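Local coordinates for hypothetical protein (Leishmania major, PDB 3LJN), which is of unknown function but is built of ankyrin repeats and so probably serves as a scaffold for protein-protein recognition, at residues A[210-216]-A[241-247]. Residues are numbered along the deposited sequence; the frame is centred on the assembly and turned at random.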
loop_
_atom_site.group_PDB
_atom_site.type_symbol
_atom_site.label_atom_id
_atom_site.label_comp_id
_atom_site.label_asym_id
_atom_site.label_seq_id
_atom_site.Cartn_x
_atom_site.Cartn_y
_atom_site.Cartn_z
ATOM N N GLN A 210 -13.820 4.594 4.527
ATOM C CA GLN A 210 -15.154 4.041 4.829
ATOM C C GLN A 210 -15.107 2.763 5.691
ATOM O O GLN A 210 -16.070 1.993 5.726
ATOM C CB GLN A 210 -15.930 3.734 3.535
ATOM C CG GLN A 210 -15.949 4.864 2.486
ATOM C CD GLN A 210 -14.856 4.706 1.422
ATOM O OE1 GLN A 210 -14.544 3.573 0.991
ATOM N NE2 GLN A 210 -14.271 5.838 0.990
ATOM N N GLY A 211 -13.994 2.529 6.379
ATOM C CA GLY A 211 -13.861 1.353 7.235
ATOM C C GLY A 211 -13.666 0.020 6.527
ATOM O O GLY A 211 -13.715 -1.025 7.177
ATOM N N ASN A 212 -13.429 0.033 5.214
ATOM C CA ASN A 212 -13.163 -1.204 4.466
ATOM C C ASN A 212 -11.790 -1.750 4.775
ATOM O O ASN A 212 -10.804 -1.025 4.728
ATOM C CB ASN A 212 -13.233 -0.996 2.944
ATOM C CG ASN A 212 -14.658 -0.901 2.407
ATOM O OD1 ASN A 212 -15.550 -1.660 2.793
ATOM N ND2 ASN A 212 -14.864 0.027 1.488
ATOM N N SER A 213 -11.739 -3.040 5.062
ATOM C CA SER A 213 -10.499 -3.761 5.261
ATOM C C SER A 213 -10.015 -4.233 3.911
ATOM O O SER A 213 -10.651 -3.981 2.902
ATOM C CB SER A 213 -10.739 -4.978 6.147
ATOM O OG SER A 213 -11.451 -5.978 5.441
ATOM N N HIS A 214 -8.896 -4.938 3.893
ATOM C CA HIS A 214 -8.423 -5.561 2.668
ATOM C C HIS A 214 -9.363 -6.694 2.264
ATOM O O HIS A 214 -9.623 -6.904 1.093
ATOM C CB HIS A 214 -7.006 -6.100 2.854
ATOM C CG HIS A 214 -5.987 -5.044 3.162
ATOM N ND1 HIS A 214 -5.801 -4.538 4.431
ATOM C CD2 HIS A 214 -5.083 -4.418 2.371
ATOM C CE1 HIS A 214 -4.827 -3.642 4.406
ATOM N NE2 HIS A 214 -4.376 -3.549 3.167
ATOM N N LEU A 215 -9.880 -7.410 3.251
ATOM C CA LEU A 215 -10.850 -8.483 3.025
ATOM C C LEU A 215 -12.177 -7.968 2.477
ATOM O O LEU A 215 -12.789 -8.605 1.630
ATOM C CB LEU A 215 -11.119 -9.217 4.339
ATOM C CG LEU A 215 -11.852 -10.552 4.265
ATOM C CD1 LEU A 215 -11.065 -11.543 3.412
ATOM C CD2 LEU A 215 -12.049 -11.079 5.669
ATOM N N HIS A 216 -12.631 -6.828 2.981
ATOM C CA HIS A 216 -13.783 -6.161 2.400
ATOM C C HIS A 216 -13.555 -5.864 0.911
ATOM O O HIS A 216 -14.377 -6.223 0.086
ATOM C CB HIS A 216 -14.108 -4.894 3.169
ATOM C CG HIS A 216 -14.747 -5.145 4.499
ATOM N ND1 HIS A 216 -16.017 -5.654 4.615
ATOM C CD2 HIS A 216 -14.311 -4.930 5.763
ATOM C CE1 HIS A 216 -16.332 -5.754 5.892
ATOM N NE2 HIS A 216 -15.311 -5.322 6.609
ATOM N N ASP A 241 -17.348 -2.503 8.635
ATOM C CA ASP A 241 -17.160 -1.245 7.929
ATOM C C ASP A 241 -18.014 -0.158 8.595
ATOM O O ASP A 241 -18.600 -0.392 9.655
ATOM C CB ASP A 241 -17.469 -1.402 6.431
ATOM C CG ASP A 241 -18.963 -1.447 6.122
ATOM O OD1 ASP A 241 -19.798 -1.431 7.051
ATOM O OD2 ASP A 241 -19.314 -1.485 4.926
ATOM N N ASN A 242 -18.085 1.021 7.987
ATOM C CA ASN A 242 -18.884 2.108 8.550
ATOM C C ASN A 242 -20.388 1.805 8.601
ATOM O O ASN A 242 -21.062 2.277 9.516
ATOM C CB ASN A 242 -18.610 3.426 7.823
ATOM C CG ASN A 242 -17.319 4.105 8.296
ATOM O OD1 ASN A 242 -16.361 3.444 8.702
ATOM N ND2 ASN A 242 -17.298 5.432 8.244
ATOM N N GLU A 243 -20.897 1.008 7.654
ATOM C CA GLU A 243 -22.315 0.570 7.645
ATOM C C GLU A 243 -22.595 -0.686 8.473
ATOM O O GLU A 243 -23.557 -1.382 8.212
ATOM C CB GLU A 243 -22.776 0.223 6.227
ATOM C CG GLU A 243 -22.547 1.265 5.144
ATOM C CD GLU A 243 -22.655 0.640 3.744
ATOM O OE1 GLU A 243 -22.589 -0.617 3.648
ATOM O OE2 GLU A 243 -22.798 1.395 2.752
ATOM N N HIS A 244 -21.752 -1.008 9.437
ATOM C CA HIS A 244 -21.924 -2.233 10.231
ATOM C C HIS A 244 -21.813 -3.544 9.446
ATOM O O HIS A 244 -22.306 -4.568 9.898
ATOM C CB HIS A 244 -23.239 -2.183 11.025
ATOM C CG HIS A 244 -23.297 -1.045 11.992
ATOM N ND1 HIS A 244 -23.368 -1.229 13.358
ATOM C CD2 HIS A 244 -23.242 0.294 11.795
ATOM C CE1 HIS A 244 -23.375 -0.053 13.959
ATOM N NE2 HIS A 244 -23.299 0.888 13.033
ATOM N N THR A 245 -21.126 -3.530 8.308
ATOM C CA THR A 245 -20.979 -4.737 7.488
ATOM C C THR A 245 -19.700 -5.542 7.756
ATOM O O THR A 245 -18.617 -5.004 7.765
ATOM C CB THR A 245 -21.074 -4.403 5.982
ATOM O OG1 THR A 245 -22.430 -4.590 5.549
ATOM C CG2 THR A 245 -20.137 -5.309 5.155
ATOM N N VAL A 246 -19.866 -6.848 7.920
ATOM C CA VAL A 246 -18.802 -7.778 8.265
ATOM C C VAL A 246 -18.535 -8.702 7.084
ATOM O O VAL A 246 -19.478 -9.178 6.469
ATOM C CB VAL A 246 -19.235 -8.623 9.479
ATOM C CG1 VAL A 246 -18.598 -10.005 9.452
ATOM C CG2 VAL A 246 -18.900 -7.889 10.769
ATOM N N PRO A 247 -17.253 -8.982 6.769
ATOM C CA PRO A 247 -16.918 -9.776 5.574
ATOM C C PRO A 247 -17.844 -10.985 5.314
ATOM O O PRO A 247 -18.201 -11.251 4.166
ATOM C CB PRO A 247 -15.496 -10.231 5.858
ATOM C CG PRO A 247 -14.945 -9.164 6.698
ATOM C CD PRO A 247 -16.048 -8.667 7.554
#
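His216 sits between Asp241 and Pro247, its imidazole covered on one face by Asp241 CB and on the opposite face by the proline ring, where two successive finger loops of the ankyrin solenoid meet. The pair illustrates how such repeats stack: each segment leads into a helix, 216-219 or 247-253, and the histidine of one repeated loop reaches across to the next.

The hydrophobic part gathers on Pro247. Its CG lies 4.0 Å from the centroid of the His216 ring, a CH-pi contact over the face but offset toward the rim. Leu215 meets the same proline at about a right angle: with CG swung anti to the backbone N (chi1 -167°), its branch CD2 comes against Pro247 CB, 3.6 Å away.

Among polar contacts, the imidazole is steered by a partner beyond both segments, since His216 NE2 is hydrogen-bonded to Met239 O. A second outside link belongs to His214, which is turned the other way and bonds through NE2 to Thr175 OG1, just before helix 176-182. The sole hydrogen bond directly between the segments runs from Asn242 N to Gln210 O (3.2 Å). Beside it, Asp241 CA makes a CH...O contact with Gly211 O, and the positive phi of Gly211 (74°) turns the chain as it passes Asp241.

Bonds within each segment fix these shapes. Ser213 OG accepts from His216 N (2.9 Å, nearly straight at 168°), capping the start of helix 216-219. In the type I turn from Asp241 to His244, the carboxylate folds back over its own loop, and Thr245 N donates to Asp241 OD1 at 2.8 Å from above the carboxylate plane.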